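Local atomic coordinates of TOG array regulator of axonemal microtubules protein 1 (Mus musculus, PDB entry 5DN7), a protein that binds microtubules and promotes their polymerization through HEAT-repeat TOG domains, of which this chain is the second, and takes part in building primary cilia. Residues A[178-183]-A[207-212]; A[161-166]-A[185-190]; A[129-134]-A[141-146]. One frame throughout, in Å; residues are numbered along the deposited sequence.

Interaction 1: residues A[178-183]-A[207-212]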
loop_
_atom_site.group_PDB
_atom_site.type_symbol
_atom_site.label_atom_id
_atom_site.label_comp_id
_atom_site.label_asym_id
_atom_site.label_seq_id
_atom_site.Cartn_x
_atom_site.Cartn_y
_atom_site.Cartn_z
ATOM N N PHE A 178 -2.536 9.489 -13.535
ATOM C CA PHE A 178 -1.650 8.353 -13.755
ATOM C C PHE A 178 -0.978 8.389 -15.116
ATOM O O PHE A 178 -1.557 8.850 -16.110
ATOM C CB PHE A 178 -2.419 7.025 -13.639
ATOM C CG PHE A 178 -3.017 6.792 -12.300
ATOM C CD1 PHE A 178 -2.246 6.293 -11.257
ATOM C CD2 PHE A 178 -4.351 7.095 -12.067
ATOM C CE1 PHE A 178 -2.801 6.082 -10.010
ATOM C CE2 PHE A 178 -4.916 6.875 -10.819
ATOM C CZ PHE A 178 -4.143 6.374 -9.788
ATOM N N ASP A 179 0.241 7.873 -15.148
ATOM C CA ASP A 179 0.909 7.514 -16.395
ATOM C C ASP A 179 0.538 6.060 -16.681
ATOM O O ASP A 179 1.202 5.127 -16.205
ATOM C CB ASP A 179 2.423 7.700 -16.275
ATOM C CG ASP A 179 3.146 7.505 -17.592
ATOM O OD1 ASP A 179 2.618 6.820 -18.494
ATOM O OD2 ASP A 179 4.269 8.046 -17.722
ATOM N N LEU A 180 -0.543 5.866 -17.427
ATOM C CA LEU A 180 -1.109 4.535 -17.558
ATOM C C LEU A 180 -0.254 3.530 -18.357
ATOM O O LEU A 180 -0.242 2.356 -18.002
ATOM C CB LEU A 180 -2.516 4.620 -18.156
ATOM C CG LEU A 180 -3.556 5.386 -17.343
ATOM C CD1 LEU A 180 -4.791 5.508 -18.176
ATOM C CD2 LEU A 180 -3.870 4.702 -16.006
ATOM N N PRO A 181 0.430 3.968 -19.439
ATOM C CA PRO A 181 1.394 3.055 -20.080
ATOM C C PRO A 181 2.469 2.561 -19.117
ATOM O O PRO A 181 2.755 1.362 -19.035
ATOM C CB PRO A 181 2.027 3.920 -21.184
ATOM C CG PRO A 181 0.946 4.876 -21.557
ATOM C CD PRO A 181 0.187 5.171 -20.271
ATOM N N LYS A 182 3.049 3.497 -18.379
ATOM C CA LYS A 182 4.102 3.155 -17.448
ATOM C C LYS A 182 3.559 2.143 -16.462
ATOM O O LYS A 182 4.164 1.101 -16.226
ATOM C CB LYS A 182 4.623 4.400 -16.726
ATOM C CG LYS A 182 5.810 4.123 -15.804
ATOM C CD LYS A 182 6.419 5.421 -15.250
ATOM C CE LYS A 182 5.511 6.058 -14.190
ATOM N NZ LYS A 182 6.095 7.320 -13.612
ATOM N N LEU A 183 2.380 2.454 -15.935
ATOM C CA LEU A 183 1.715 1.632 -14.947
ATOM C C LEU A 183 1.519 0.215 -15.482
ATOM O O LEU A 183 1.893 -0.755 -14.826
ATOM C CB LEU A 183 0.381 2.274 -14.553
ATOM C CG LEU A 183 -0.216 1.938 -13.195
ATOM C CD1 LEU A 183 0.831 2.016 -12.095
ATOM C CD2 LEU A 183 -1.365 2.908 -12.903
ATOM N N ALA A 207 -8.049 -4.997 -16.138
ATOM C CA ALA A 207 -9.411 -4.577 -16.470
ATOM C C ALA A 207 -9.609 -3.100 -16.131
ATOM O O ALA A 207 -10.160 -2.321 -16.945
ATOM C CB ALA A 207 -10.453 -5.442 -15.736
ATOM N N VAL A 208 -9.145 -2.701 -14.944
ATOM C CA VAL A 208 -9.260 -1.288 -14.572
ATOM C C VAL A 208 -8.410 -0.349 -15.454
ATOM O O VAL A 208 -8.825 0.778 -15.778
ATOM C CB VAL A 208 -8.880 -1.055 -13.100
ATOM C CG1 VAL A 208 -9.094 0.411 -12.737
ATOM C CG2 VAL A 208 -9.731 -1.936 -12.202
ATOM N N LEU A 209 -7.221 -0.792 -15.838
ATOM C CA LEU A 209 -6.423 -0.007 -16.778
ATOM C C LEU A 209 -7.153 0.152 -18.110
ATOM O O LEU A 209 -7.211 1.241 -18.639
ATOM C CB LEU A 209 -5.053 -0.634 -17.009
ATOM C CG LEU A 209 -4.120 -0.585 -15.806
ATOM C CD1 LEU A 209 -2.903 -1.419 -16.092
ATOM C CD2 LEU A 209 -3.728 0.868 -15.512
ATOM N N ALA A 210 -7.701 -0.938 -18.649
ATOM C CA ALA A 210 -8.444 -0.864 -19.909
ATOM C C ALA A 210 -9.582 0.140 -19.800
ATOM O O ALA A 210 -9.779 0.968 -20.689
ATOM C CB ALA A 210 -8.990 -2.223 -20.303
ATOM N N SER A 211 -10.319 0.068 -18.697
ATOM C CA SER A 211 -11.418 1.001 -18.471
ATOM C C SER A 211 -10.946 2.455 -18.362
ATOM O O SER A 211 -11.644 3.383 -18.799
ATOM C CB SER A 211 -12.189 0.588 -17.212
ATOM O OG SER A 211 -13.008 1.634 -16.735
ATOM N N SER A 212 -9.767 2.665 -17.791
ATOM C CA SER A 212 -9.298 4.022 -17.546
ATOM C C SER A 212 -8.653 4.658 -18.764
ATOM O O SER A 212 -8.666 5.875 -18.904
ATOM C CB SER A 212 -8.319 4.043 -16.385
ATOM O OG SER A 212 -8.989 3.589 -15.223
#

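Interaction 2: residues A[161-166]-A[185-190]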
loop_
_atom_site.group_PDB
_atom_site.type_symbol
_atom_site.label_atom_id
_atom_site.label_comp_id
_atom_site.label_asym_id
_atom_site.label_seq_id
_atom_site.Cartn_x
_atom_site.Cartn_y
_atom_site.Cartn_z
ATOM N N GLU A 161 -0.710 -7.788 -2.647
ATOM C CA GLU A 161 -1.189 -6.542 -2.070
ATOM C C GLU A 161 -0.670 -5.287 -2.763
ATOM O O GLU A 161 -1.363 -4.282 -2.782
ATOM C CB GLU A 161 -0.820 -6.489 -0.595
ATOM C CG GLU A 161 -1.704 -7.402 0.233
ATOM C CD GLU A 161 -3.181 -7.040 0.092
ATOM O OE1 GLU A 161 -3.655 -6.150 0.832
ATOM O OE2 GLU A 161 -3.870 -7.647 -0.758
ATOM N N VAL A 162 0.546 -5.332 -3.315
ATOM C CA VAL A 162 1.016 -4.249 -4.169
ATOM C C VAL A 162 0.036 -4.065 -5.324
ATOM O O VAL A 162 -0.431 -2.938 -5.607
ATOM C CB VAL A 162 2.432 -4.525 -4.733
ATOM C CG1 VAL A 162 2.735 -3.564 -5.885
ATOM C CG2 VAL A 162 3.476 -4.395 -3.636
ATOM N N VAL A 163 -0.291 -5.179 -5.980
ATOM C CA VAL A 163 -1.233 -5.076 -7.087
ATOM C C VAL A 163 -2.616 -4.560 -6.605
ATOM O O VAL A 163 -3.226 -3.694 -7.244
ATOM C CB VAL A 163 -1.416 -6.421 -7.817
ATOM C CG1 VAL A 163 -2.315 -6.237 -9.049
ATOM C CG2 VAL A 163 -0.086 -6.979 -8.216
ATOM N N ASN A 164 -3.089 -5.049 -5.465
ATOM C CA ASN A 164 -4.405 -4.597 -5.001
ATOM C C ASN A 164 -4.424 -3.114 -4.633
ATOM O O ASN A 164 -5.430 -2.431 -4.827
ATOM C CB ASN A 164 -4.887 -5.417 -3.798
ATOM C CG ASN A 164 -5.421 -6.799 -4.189
ATOM O OD1 ASN A 164 -6.006 -6.989 -5.261
ATOM N ND2 ASN A 164 -5.224 -7.769 -3.303
ATOM N N ILE A 165 -3.319 -2.622 -4.090
ATOM C CA ILE A 165 -3.219 -1.207 -3.734
ATOM C C ILE A 165 -3.187 -0.357 -5.011
ATOM O O ILE A 165 -3.740 0.753 -5.042
ATOM C CB ILE A 165 -1.973 -0.947 -2.844
ATOM C CG1 ILE A 165 -2.199 -1.541 -1.452
ATOM C CG2 ILE A 165 -1.670 0.537 -2.704
ATOM C CD1 ILE A 165 -0.881 -1.663 -0.621
ATOM N N CYS A 166 -2.547 -0.882 -6.062
ATOM C CA CYS A 166 -2.650 -0.240 -7.368
ATOM C C CYS A 166 -4.118 -0.160 -7.844
ATOM O O CYS A 166 -4.582 0.913 -8.293
ATOM C CB CYS A 166 -1.783 -0.974 -8.403
ATOM S SG CYS A 166 -0.010 -0.754 -8.109
ATOM N N PHE A 185 3.074 -1.340 -17.856
ATOM C CA PHE A 185 4.349 -2.027 -18.046
ATOM C C PHE A 185 4.931 -2.472 -16.725
ATOM O O PHE A 185 5.569 -3.516 -16.645
ATOM C CB PHE A 185 5.356 -1.134 -18.783
ATOM C CG PHE A 185 5.233 -1.197 -20.279
ATOM C CD1 PHE A 185 4.076 -0.782 -20.915
ATOM C CD2 PHE A 185 6.274 -1.661 -21.048
ATOM C CE1 PHE A 185 3.948 -0.840 -22.288
ATOM C CE2 PHE A 185 6.161 -1.705 -22.428
ATOM C CZ PHE A 185 4.987 -1.296 -23.040
ATOM N N ASP A 186 4.730 -1.668 -15.690
ATOM C CA ASP A 186 5.197 -2.012 -14.355
ATOM C C ASP A 186 4.377 -3.166 -13.765
ATOM O O ASP A 186 4.874 -3.923 -12.932
ATOM C CB ASP A 186 5.129 -0.802 -13.408
ATOM C CG ASP A 186 6.247 0.216 -13.651
ATOM O OD1 ASP A 186 7.257 -0.117 -14.319
ATOM O OD2 ASP A 186 6.125 1.356 -13.138
ATOM N N LEU A 187 3.125 -3.301 -14.194
ATOM C CA LEU A 187 2.227 -4.302 -13.599
ATOM C C LEU A 187 2.218 -5.605 -14.382
ATOM O O LEU A 187 1.879 -6.644 -13.849
ATOM C CB LEU A 187 0.800 -3.762 -13.503
ATOM C CG LEU A 187 0.465 -2.858 -12.312
ATOM C CD1 LEU A 187 -0.945 -2.336 -12.479
ATOM C CD2 LEU A 187 0.584 -3.628 -10.989
ATOM N N ALA A 188 2.587 -5.542 -15.654
ATOM C CA ALA A 188 2.571 -6.720 -16.516
ATOM C C ALA A 188 3.347 -7.945 -15.968
ATOM O O ALA A 188 2.936 -9.069 -16.234
ATOM C CB ALA A 188 3.100 -6.346 -17.904
ATOM N N PRO A 189 4.446 -7.746 -15.203
ATOM C CA PRO A 189 5.098 -8.957 -14.686
ATOM C C PRO A 189 4.233 -9.759 -13.715
ATOM O O PRO A 189 4.434 -10.962 -13.546
ATOM C CB PRO A 189 6.332 -8.411 -13.966
ATOM C CG PRO A 189 6.619 -7.129 -14.658
ATOM C CD PRO A 189 5.296 -6.557 -15.009
ATOM N N ALA A 190 3.270 -9.104 -13.080
ATOM C CA ALA A 190 2.407 -9.815 -12.152
ATOM C C ALA A 190 1.464 -10.759 -12.912
ATOM O O ALA A 190 0.949 -11.734 -12.355
ATOM C CB ALA A 190 1.628 -8.825 -11.307
#

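Interaction 3: residues A[129-134]-A[141-146]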
loop_
_atom_site.group_PDB
_atom_site.type_symbol
_atom_site.label_atom_id
_atom_site.label_comp_id
_atom_site.label_asym_id
_atom_site.label_seq_id
_atom_site.Cartn_x
_atom_site.Cartn_y
_atom_site.Cartn_z
ATOM N N LYS A 129 -5.559 2.399 5.168
ATOM C CA LYS A 129 -5.686 3.806 5.599
ATOM C C LYS A 129 -4.409 4.592 5.311
ATOM O O LYS A 129 -4.437 5.696 4.704
ATOM C CB LYS A 129 -6.016 3.907 7.091
ATOM C CG LYS A 129 -7.452 3.530 7.453
ATOM C CD LYS A 129 -7.552 3.341 8.964
ATOM C CE LYS A 129 -8.949 2.967 9.389
ATOM N NZ LYS A 129 -8.897 2.365 10.751
ATOM N N ILE A 130 -3.277 4.011 5.716
ATOM C CA ILE A 130 -2.007 4.705 5.490
ATOM C C ILE A 130 -1.746 4.994 4.004
ATOM O O ILE A 130 -1.489 6.143 3.630
ATOM C CB ILE A 130 -0.829 3.922 6.080
ATOM C CG1 ILE A 130 -0.925 3.942 7.602
ATOM C CG2 ILE A 130 0.474 4.575 5.691
ATOM C CD1 ILE A 130 -0.265 2.774 8.270
ATOM N N PHE A 131 -1.817 3.974 3.151
ATOM C CA PHE A 131 -1.531 4.185 1.732
ATOM C C PHE A 131 -2.480 5.211 1.071
ATOM O O PHE A 131 -2.039 5.978 0.216
ATOM C CB PHE A 131 -1.572 2.856 0.959
ATOM C CG PHE A 131 -0.310 2.035 1.087
ATOM C CD1 PHE A 131 0.879 2.487 0.544
ATOM C CD2 PHE A 131 -0.316 0.814 1.756
ATOM C CE1 PHE A 131 2.044 1.744 0.665
ATOM C CE2 PHE A 131 0.850 0.058 1.870
ATOM C CZ PHE A 131 2.037 0.532 1.324
ATOM N N LEU A 132 -3.763 5.221 1.456
ATOM C CA LEU A 132 -4.681 6.183 0.873
ATOM C C LEU A 132 -4.345 7.591 1.331
ATOM O O LEU A 132 -4.417 8.545 0.529
ATOM C CB LEU A 132 -6.139 5.850 1.213
ATOM C CG LEU A 132 -6.667 4.662 0.396
ATOM C CD1 LEU A 132 -7.942 4.044 1.003
ATOM C CD2 LEU A 132 -6.883 5.091 -1.048
ATOM N N LYS A 133 -3.969 7.739 2.603
ATOM C CA LYS A 133 -3.517 9.057 3.061
ATOM C C LYS A 133 -2.281 9.531 2.253
ATOM O O LYS A 133 -2.234 10.681 1.762
ATOM C CB LYS A 133 -3.204 9.028 4.558
ATOM C CG LYS A 133 -3.077 10.407 5.178
ATOM C CD LYS A 133 -4.387 11.182 5.007
ATOM C CE LYS A 133 -4.342 12.571 5.621
ATOM N NZ LYS A 133 -5.749 13.033 5.918
ATOM N N LEU A 134 -1.302 8.633 2.109
ATOM C CA LEU A 134 -0.105 8.936 1.337
ATOM C C LEU A 134 -0.475 9.411 -0.061
ATOM O O LEU A 134 0.016 10.434 -0.514
ATOM C CB LEU A 134 0.828 7.727 1.235
ATOM C CG LEU A 134 1.576 7.254 2.488
ATOM C CD1 LEU A 134 2.515 6.107 2.131
ATOM C CD2 LEU A 134 2.336 8.384 3.174
ATOM N N GLN A 141 0.442 8.530 -8.280
ATOM C CA GLN A 141 1.467 7.970 -9.157
ATOM C C GLN A 141 2.806 7.790 -8.434
ATOM O O GLN A 141 3.400 6.716 -8.508
ATOM C CB GLN A 141 1.641 8.827 -10.412
ATOM C CG GLN A 141 2.594 8.212 -11.450
ATOM C CD GLN A 141 2.145 6.829 -11.890
ATOM O OE1 GLN A 141 1.243 6.684 -12.724
ATOM N NE2 GLN A 141 2.748 5.799 -11.299
ATOM N N ARG A 142 3.278 8.823 -7.737
ATOM C CA ARG A 142 4.486 8.705 -6.904
ATOM C C ARG A 142 4.459 7.466 -5.973
ATOM O O ARG A 142 5.340 6.569 -6.052
ATOM C CB ARG A 142 4.672 9.977 -6.066
ATOM C CG ARG A 142 5.673 10.964 -6.661
ATOM C CD ARG A 142 6.171 11.997 -5.630
ATOM N NE ARG A 142 7.353 11.533 -4.897
ATOM C CZ ARG A 142 7.896 12.172 -3.860
ATOM N NH1 ARG A 142 7.359 13.309 -3.418
ATOM N NH2 ARG A 142 8.970 11.670 -3.258
ATOM N N VAL A 143 3.436 7.434 -5.111
ATOM C CA VAL A 143 3.190 6.310 -4.193
ATOM C C VAL A 143 3.303 4.988 -4.943
ATOM O O VAL A 143 4.050 4.106 -4.536
ATOM C CB VAL A 143 1.804 6.387 -3.531
ATOM C CG1 VAL A 143 1.497 5.088 -2.741
ATOM C CG2 VAL A 143 1.694 7.588 -2.626
ATOM N N LEU A 144 2.602 4.877 -6.072
ATOM C CA LEU A 144 2.563 3.616 -6.798
ATOM C C LEU A 144 3.906 3.229 -7.408
ATOM O O LEU A 144 4.212 2.051 -7.463
ATOM C CB LEU A 144 1.497 3.635 -7.894
ATOM C CG LEU A 144 0.015 3.632 -7.485
ATOM C CD1 LEU A 144 -0.899 3.282 -8.671
ATOM C CD2 LEU A 144 -0.233 2.698 -6.316
ATOM N N SER A 145 4.705 4.181 -7.874
ATOM C CA SER A 145 6.002 3.803 -8.472
ATOM C C SER A 145 6.958 3.251 -7.398
ATOM O O SER A 145 7.586 2.132 -7.552
ATOM C CB SER A 145 6.622 4.999 -9.193
ATOM O OG SER A 145 5.738 5.467 -10.202
ATOM N N LEU A 146 7.018 4.010 -6.295
ATOM C CA LEU A 146 7.786 3.531 -5.154
ATOM C C LEU A 146 7.319 2.129 -4.782
ATOM O O LEU A 146 8.099 1.206 -4.701
ATOM C CB LEU A 146 7.654 4.468 -3.955
ATOM C CG LEU A 146 8.172 5.882 -4.207
ATOM C CD1 LEU A 146 8.159 6.722 -2.928
ATOM C CD2 LEU A 146 9.569 5.815 -4.825
#

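Interaction 1: residues A[178-183]-A[207-212]
This is an apolar helix-to-helix contact inside one predicted HEAT repeat of the TOG solenoid. Leu180 and Leu183, in the first turn of helix 180-187, meet Leu209 and Ser212 near the C-terminal end of helix 196-213. The backbones come closest at Leu180 and Leu209, where the CA atoms are 7.0 Å apart. Leu209 supplies the shared atom: its CD2 lies 3.9 Å from Leu180 CD2 and 4.1 Å from Leu183 CD2. The Leu180 and Leu209 side chains run past each other in opposite directions, whereas Leu183 meets Leu209 at a slant. Leu183 turns its CG away from its backbone N (chi1 -156°), which carries CD2 to the Leu209 methyl. The other Leu180 methyl, CD1, rests 4.2 Å from Ser212 CB and also lies beside the Ser212 carbonyl.

Leu170 of helix 156-172 packs on both Leu180 and Leu183. Leu221 of helix 219-226 packs on Leu209. Asp179 occupies the N-cap of helix 180-187, and its OD1 accepts a weak bond from Lys182 N. The Ser212 hydroxyl is turned back into its own helix. Val208 O accepts from both Ser212 N and Ser212 OG, which approach from opposite faces of the carbonyl plane, with OG at 2.9 Å.

Interaction 2: residues A[161-166]-A[185-190]
Leu187 lays one branch across Val163 and Cys166, two residues almost one turn apart on helix 156-172. Its CD2 does the touching. It sits 4.1 Å from Cys166 SG and, more loosely, 4.4 Å from Val163 CG1. The Leu187 CG stands beside its backbone N, opposite the carbonyl carbon (chi1 -82°), and from there CD2 extends to the facing helix.

Val163 divides its work between two methyls. CG1 is the one beside Leu187. CG2 lies 4.0 Å from Ala190 CB, a short side chain that meets the valine methyl to methyl. The CA atoms of Val163 and Leu187 are 7.4 Å apart, the nearest backbone approach of the two segments. All four touching residues are buried, and the contact is apolar, with the Cys166 sulfur packing as one more apolar atom.

Glu161 and Asn164 take no part in this contact and pair with each other. Asn164 ND2 donates to Glu161 OE2 at 2.9 Å with an N-H...O angle of 166°. The acceptor lies in the plane of the amide. Tyr127 bonds to Glu161 OE1 and Tyr261 bonds to Asn164 OD1, so both ends of this pair are fixed further.

The contact joins two consecutive predicted HEAT repeats of the TOG domain. Leu148 of helix 140-148 packs against both Cys166 and Leu187. Ala201 and Ala205 of helix 196-213 cover Val163, and Val198 and Ala202 of that helix cover Ala190.

Interaction 3: residues A[129-134]-A[141-146]
Val143 carries the whole contact on its side of the pair, touching Leu134 and Phe131 of helix 121-138. Its CB points at that helix and forks into two methyls with different partners. CG2, held beside the backbone N of Val143, settles against the end of segment 129-134. This methyl is 3.8 Å from the carbonyl carbon, Leu134 C. It lies 4.0 Å from Leu134 CB, and the Leu134 carbonyl oxygen is close by as well. The methyl therefore packs on main chain as much as on side chain. CG1 stands anti to the Val143 backbone N (chi1 172°), which directs it to the Phe131 ring. It meets CD1 of that ring at 4.2 Å, at a slant to the ring plane. Leu134 and Val143 also mark the nearest backbone approach, with CA atoms 7.0 Å apart.

Helices 121-138 and 140-148 follow each other in the chain with a single residue between them. They belong to neighbouring predicted HEAT repeats, so the contact lies at a repeat junction of the TOG solenoid. All three touching residues are buried. Helix 105-114 adds to the packing around them, with Ile109 on Leu134 and Ser112 on Phe131.

On helix 140-148, Ser145 bonds back to its own helix. Its OG donates to Gln141 O at 3.1 Å, coming from above the carbonyl plane. The same oxygen takes the backbone bond from Ser145 N.

How the interactions relate
Interactions 1 and 2 both draw on the segment that begins with helix 180-187. Leu180 and Leu183 serve interaction 1, and Leu187 and Ala190 serve interaction 2. Their centres are about 11 Å apart, and they meet where Leu209 CD1 lies 4.2 Å from Leu187 CD1. Interaction 3, one repeat earlier, has its centre about 13 Å from that of interaction 2. The two touch where Ile165 CD1 packs 3.5 Å from Phe131 CD2, and Cys166 SG lies 3.9 Å from Leu144 CD2. Interactions 1 and 3, with centres about 16 Å apart, are joined by a hydrogen bond of 2.9 Å from Asp179 N to Gln141 OE1. Together they trace continuous packing through successive HEAT repeats of this microtubule-binding TOG domain.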